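Local atomic coordinates of putative S-adenosyl-L-methionine-dependent Methyltransferase (Methanococcus maripaludis, PDB entry 3DLC), a protein that binds S-adenosyl-L-methionine and probably transfers its methyl group to a substrate, possibly a sterol-like one. Residues Y135-G149 against D204-Q216. Numbering follows the deposited sequence.
Sequences YRILKSGGKTYIGGG and DEGFWIIISKTDQ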
loop_
_atom_site.group_PDB
_atom_site.type_symbol
_atom_site.label_atom_id
_atom_site.label_comp_id
_atom_site.label_asym_id
_atom_site.label_seq_id
_atom_site.Cartn_x
_atom_site.Cartn_y
_atom_site.Cartn_z
ATOM N N TYR A 135 7.826 -7.054 8.999
ATOM C CA TYR A 135 8.965 -6.742 9.853
ATOM C C TYR A 135 10.187 -7.545 9.442
ATOM O O TYR A 135 11.311 -7.017 9.504
ATOM C CB TYR A 135 8.626 -6.952 11.331
ATOM C CG TYR A 135 9.484 -6.162 12.286
ATOM C CD1 TYR A 135 9.443 -4.785 12.273
ATOM C CD2 TYR A 135 10.300 -6.760 13.212
ATOM C CE1 TYR A 135 10.147 -4.025 13.145
ATOM C CE2 TYR A 135 11.034 -5.986 14.145
ATOM C CZ TYR A 135 10.938 -4.617 14.090
ATOM O OH TYR A 135 11.653 -3.800 14.941
ATOM N N ARG A 136 9.977 -8.803 9.024
ATOM C CA ARG A 136 11.080 -9.628 8.625
ATOM C C ARG A 136 11.861 -9.035 7.450
ATOM O O ARG A 136 13.107 -9.072 7.427
ATOM C CB ARG A 136 10.592 -11.039 8.273
ATOM C CG ARG A 136 11.710 -11.964 7.822
ATOM C CD ARG A 136 11.189 -13.335 7.371
ATOM N NE ARG A 136 10.335 -13.282 6.194
ATOM C CZ ARG A 136 10.767 -13.084 4.951
ATOM N NH1 ARG A 136 12.052 -12.912 4.683
ATOM N NH2 ARG A 136 9.878 -13.049 3.958
ATOM N N ILE A 137 11.137 -8.540 6.447
ATOM C CA ILE A 137 11.787 -8.053 5.231
ATOM C C ILE A 137 12.309 -6.613 5.350
ATOM O O ILE A 137 13.028 -6.147 4.489
ATOM C CB ILE A 137 10.886 -8.204 3.969
ATOM C CG1 ILE A 137 9.629 -7.329 4.049
ATOM C CG2 ILE A 137 10.547 -9.691 3.707
ATOM C CD1 ILE A 137 9.117 -6.882 2.708
ATOM N N LEU A 138 11.927 -5.900 6.391
ATOM C CA LEU A 138 12.363 -4.535 6.639
ATOM C C LEU A 138 13.814 -4.532 7.138
ATOM O O LEU A 138 14.175 -5.291 8.036
ATOM C CB LEU A 138 11.425 -3.905 7.696
ATOM C CG LEU A 138 11.558 -2.414 7.969
ATOM C CD1 LEU A 138 11.330 -1.594 6.686
ATOM C CD2 LEU A 138 10.556 -2.002 9.058
ATOM N N LYS A 139 14.617 -3.655 6.548
ATOM C CA LYS A 139 15.993 -3.466 6.952
ATOM C C LYS A 139 16.036 -2.695 8.272
ATOM O O LYS A 139 15.230 -1.799 8.520
ATOM C CB LYS A 139 16.765 -2.688 5.866
ATOM C CG LYS A 139 18.265 -2.729 6.047
ATOM C CD LYS A 139 18.971 -1.880 4.970
ATOM C CE LYS A 139 18.659 -2.351 3.591
ATOM N NZ LYS A 139 19.489 -1.556 2.647
ATOM N N SER A 140 16.995 -3.048 9.115
ATOM C CA SER A 140 17.242 -2.285 10.330
ATOM C C SER A 140 17.449 -0.826 9.919
ATOM O O SER A 140 18.262 -0.510 9.049
ATOM C CB SER A 140 18.460 -2.840 11.074
ATOM O OG SER A 140 18.682 -2.156 12.285
ATOM N N GLY A 141 16.732 0.064 10.582
ATOM C CA GLY A 141 16.686 1.477 10.237
ATOM C C GLY A 141 15.652 1.836 9.190
ATOM O O GLY A 141 15.450 2.993 8.903
ATOM N N GLY A 142 14.995 0.831 8.636
ATOM C CA GLY A 142 13.953 1.001 7.636
ATOM C C GLY A 142 12.658 1.539 8.204
ATOM O O GLY A 142 12.418 1.467 9.407
ATOM N N LYS A 143 11.788 1.992 7.295
ATOM C CA LYS A 143 10.492 2.589 7.631
ATOM C C LYS A 143 9.369 1.962 6.818
ATOM O O LYS A 143 9.598 1.496 5.697
ATOM C CB LYS A 143 10.482 4.106 7.329
ATOM C CG LYS A 143 11.548 4.936 8.039
ATOM C CD LYS A 143 11.258 5.099 9.497
ATOM C CE LYS A 143 12.297 5.973 10.175
ATOM N NZ LYS A 143 11.994 6.185 11.583
ATOM N N THR A 144 8.160 1.993 7.375
ATOM C CA THR A 144 6.963 1.606 6.635
ATOM C C THR A 144 5.977 2.770 6.548
ATOM O O THR A 144 6.015 3.711 7.328
ATOM C CB THR A 144 6.224 0.377 7.229
ATOM O OG1 THR A 144 5.470 0.728 8.400
ATOM C CG2 THR A 144 7.168 -0.734 7.594
ATOM N N TYR A 145 5.052 2.650 5.595
ATOM C CA TYR A 145 3.950 3.611 5.422
ATOM C C TYR A 145 2.831 2.788 4.791
ATOM O O TYR A 145 2.704 2.688 3.577
ATOM C CB TYR A 145 4.410 4.759 4.551
ATOM C CG TYR A 145 3.527 5.992 4.573
ATOM C CD1 TYR A 145 3.645 6.949 5.568
ATOM C CD2 TYR A 145 2.633 6.251 3.550
ATOM C CE1 TYR A 145 2.914 8.102 5.547
ATOM C CE2 TYR A 145 1.900 7.414 3.526
ATOM C CZ TYR A 145 2.039 8.340 4.526
ATOM O OH TYR A 145 1.297 9.492 4.451
ATOM N N ILE A 146 2.047 2.165 5.674
ATOM C CA ILE A 146 1.063 1.122 5.290
ATOM C C ILE A 146 -0.310 1.527 5.760
ATOM O O ILE A 146 -0.555 1.709 6.959
ATOM C CB ILE A 146 1.472 -0.234 5.922
ATOM C CG1 ILE A 146 2.809 -0.700 5.326
ATOM C CG2 ILE A 146 0.358 -1.260 5.780
ATOM C CD1 ILE A 146 3.475 -1.795 6.107
ATOM N N GLY A 147 -1.238 1.695 4.822
ATOM C CA GLY A 147 -2.550 2.190 5.226
ATOM C C GLY A 147 -3.383 2.545 4.035
ATOM O O GLY A 147 -3.433 1.782 3.061
ATOM N N GLY A 148 -4.016 3.696 4.097
ATOM C CA GLY A 148 -4.843 4.170 2.988
ATOM C C GLY A 148 -5.189 5.618 3.118
ATOM O O GLY A 148 -4.990 6.206 4.154
ATOM N N GLY A 149 -5.697 6.195 2.046
ATOM C CA GLY A 149 -6.037 7.589 2.043
ATOM C C GLY A 149 -5.843 8.211 0.681
ATOM O O GLY A 149 -5.596 7.541 -0.324
ATOM N N ASP A 204 -5.548 14.140 7.741
ATOM C CA ASP A 204 -6.075 14.496 6.420
ATOM C C ASP A 204 -5.423 13.724 5.289
ATOM O O ASP A 204 -5.991 13.643 4.210
ATOM C CB ASP A 204 -6.001 16.008 6.189
ATOM C CG ASP A 204 -7.002 16.792 7.064
ATOM O OD1 ASP A 204 -7.994 16.229 7.567
ATOM O OD2 ASP A 204 -6.832 18.002 7.208
ATOM N N GLU A 205 -4.262 13.157 5.519
ATOM C CA GLU A 205 -3.580 12.430 4.464
ATOM C C GLU A 205 -3.946 10.967 4.443
ATOM O O GLU A 205 -3.600 10.225 3.526
ATOM C CB GLU A 205 -2.075 12.552 4.617
ATOM C CG GLU A 205 -1.518 11.842 5.841
ATOM C CD GLU A 205 -1.342 12.707 7.081
ATOM O OE1 GLU A 205 -2.241 13.516 7.513
ATOM O OE2 GLU A 205 -0.252 12.543 7.667
ATOM N N GLY A 206 -4.660 10.569 5.473
ATOM C CA GLY A 206 -5.164 9.191 5.605
ATOM C C GLY A 206 -4.792 8.516 6.917
ATOM O O GLY A 206 -4.497 9.187 7.918
ATOM N N PHE A 207 -4.833 7.186 6.878
ATOM C CA PHE A 207 -4.502 6.289 8.004
ATOM C C PHE A 207 -3.233 5.557 7.591
ATOM O O PHE A 207 -3.227 4.897 6.551
ATOM C CB PHE A 207 -5.628 5.279 8.214
ATOM C CG PHE A 207 -5.215 4.099 9.072
ATOM C CD1 PHE A 207 -5.127 4.204 10.447
ATOM C CD2 PHE A 207 -4.862 2.908 8.513
ATOM C CE1 PHE A 207 -4.713 3.126 11.203
ATOM C CE2 PHE A 207 -4.454 1.818 9.292
ATOM C CZ PHE A 207 -4.388 1.945 10.613
ATOM N N TRP A 208 -2.163 5.628 8.397
ATOM C CA TRP A 208 -0.885 5.021 8.000
ATOM C C TRP A 208 -0.151 4.466 9.210
ATOM O O TRP A 208 -0.030 5.117 10.246
ATOM C CB TRP A 208 -0.001 6.026 7.267
ATOM C CG TRP A 208 -0.689 6.631 6.070
ATOM C CD1 TRP A 208 -1.378 7.807 6.029
ATOM C CD2 TRP A 208 -0.810 6.057 4.777
ATOM N NE1 TRP A 208 -1.903 8.000 4.779
ATOM C CE2 TRP A 208 -1.569 6.939 3.990
ATOM C CE3 TRP A 208 -0.345 4.881 4.200
ATOM C CZ2 TRP A 208 -1.849 6.686 2.638
ATOM C CZ3 TRP A 208 -0.617 4.628 2.845
ATOM C CH2 TRP A 208 -1.366 5.527 2.098
ATOM N N ILE A 209 0.368 3.251 9.023
ATOM C CA ILE A 209 1.162 2.519 9.996
ATOM C C ILE A 209 2.623 2.680 9.628
ATOM O O ILE A 209 3.046 2.281 8.544
ATOM C CB ILE A 209 0.747 1.041 9.990
ATOM C CG1 ILE A 209 -0.732 0.865 10.367
ATOM C CG2 ILE A 209 1.667 0.225 10.893
ATOM C CD1 ILE A 209 -1.327 -0.485 9.939
ATOM N N ILE A 210 3.384 3.248 10.563
ATOM C CA ILE A 210 4.775 3.636 10.334
ATOM C C ILE A 210 5.688 2.971 11.362
ATOM O O ILE A 210 5.922 3.465 12.478
ATOM C CB ILE A 210 4.919 5.176 10.420
ATOM C CG1 ILE A 210 3.976 5.845 9.423
ATOM C CG2 ILE A 210 6.370 5.605 10.182
ATOM C CD1 ILE A 210 3.873 7.353 9.523
ATOM N N ILE A 211 6.177 1.805 10.984
ATOM C CA ILE A 211 7.062 1.014 11.813
ATOM C C ILE A 211 8.489 1.431 11.518
ATOM O O ILE A 211 8.865 1.631 10.376
ATOM C CB ILE A 211 6.879 -0.480 11.508
ATOM C CG1 ILE A 211 5.454 -0.927 11.891
ATOM C CG2 ILE A 211 7.938 -1.331 12.220
ATOM C CD1 ILE A 211 4.997 -2.211 11.188
ATOM N N SER A 212 9.297 1.486 12.572
ATOM C CA SER A 212 10.728 1.693 12.461
ATOM C C SER A 212 11.430 0.480 12.989
ATOM O O SER A 212 11.292 0.191 14.157
ATOM C CB SER A 212 11.187 2.844 13.328
ATOM O OG SER A 212 10.740 4.063 12.834
ATOM N N LYS A 213 12.248 -0.199 12.213
ATOM C CA LYS A 213 12.966 -1.324 12.745
ATOM C C LYS A 213 14.197 -0.833 13.430
ATOM O O LYS A 213 15.062 -0.194 12.848
ATOM C CB LYS A 213 13.337 -2.334 11.658
ATOM C CG LYS A 213 14.126 -3.508 12.248
ATOM C CD LYS A 213 14.577 -4.610 11.289
ATOM C CE LYS A 213 13.586 -5.680 11.170
ATOM N NZ LYS A 213 13.926 -6.830 10.286
ATOM N N THR A 214 14.285 -1.151 14.693
ATOM C CA THR A 214 15.376 -0.693 15.512
ATOM C C THR A 214 15.787 -1.795 16.459
ATOM O O THR A 214 15.040 -2.713 16.722
ATOM C CB THR A 214 14.949 0.595 16.259
ATOM O OG1 THR A 214 16.095 1.317 16.721
ATOM C CG2 THR A 214 13.937 0.320 17.408
ATOM N N ASP A 215 16.985 -1.677 17.006
ATOM C CA ASP A 215 17.487 -2.647 17.982
ATOM C C ASP A 215 16.490 -2.686 19.149
ATOM O O ASP A 215 16.186 -1.661 19.747
ATOM C CB ASP A 215 18.876 -2.272 18.447
ATOM C CG ASP A 215 19.947 -2.451 17.367
ATOM O OD1 ASP A 215 19.742 -3.231 16.398
ATOM O OD2 ASP A 215 21.006 -1.804 17.502
ATOM N N GLN A 216 15.977 -3.862 19.441
ATOM C CA GLN A 216 14.852 -3.973 20.329
ATOM C C GLN A 216 15.120 -3.639 21.781
ATOM O O GLN A 216 16.224 -3.783 22.307
ATOM C CB GLN A 216 14.168 -5.313 20.219
ATOM C CG GLN A 216 14.892 -6.477 20.811
ATOM C CD GLN A 216 14.033 -7.715 20.725
ATOM O OE1 GLN A 216 13.441 -7.994 19.664
ATOM N NE2 GLN A 216 13.916 -8.462 21.819
HETATM O O HOH W 1 10.895 -1.364 16.317
HETATM O O HOH W 2 13.318 -4.777 16.643
HETATM O O HOH W 3 -0.393 10.337 2.425
#
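The indole of W208 lies between the ring of Y145 on one face and the G147–G148 backbone on the other. The tyrosine makes an offset stack with the five-membered ring, centroids 4.1 Å apart and planes at 15°, while G148 CA makes a CH-pi contact with the six-membered ring. Glycine suits G147 because a CB there would run into F207 O and W208 CA. At the ring edge, W208 NE1 donates to E205 O (3.1 Å), above the carbonyl plane. With an alanine at W208, Y145 would probably lose its stacking partner and a gap would open against the G147–G148 backbone. Near the other end, Y135 offers a ring face to K213 CE, 3.9 Å from the centroid, with I211 CG2 at the ring's edge. A bend at chi3 (-90°) turns K213 NZ toward the helix end, where it donates to Y135 O and L138 O, both at 2.7 Å, and to N110; a long, flexible cation can satisfy all three. Between these ends, T144 OG1 donates to I209 O (2.9 Å) and receives a nearly straight bond (178°) from I211 N, a job for a small hydroxyl side chain. I209 O also accepts from I146 N, on the opposite side of its plane. G149 O accepts from NE of R118, an S-adenosyl-L-methionine-binding residue about 4 Å from W208 (nearest side-chain atoms). Strand 142-148, parallel to 112-118, pairs antiparallel with 206-211, which has 198-203 on its far side, the 3-2-1-4-5-7-6 order of class I methyltransferases; Y145 and I210 touch helix 28-40.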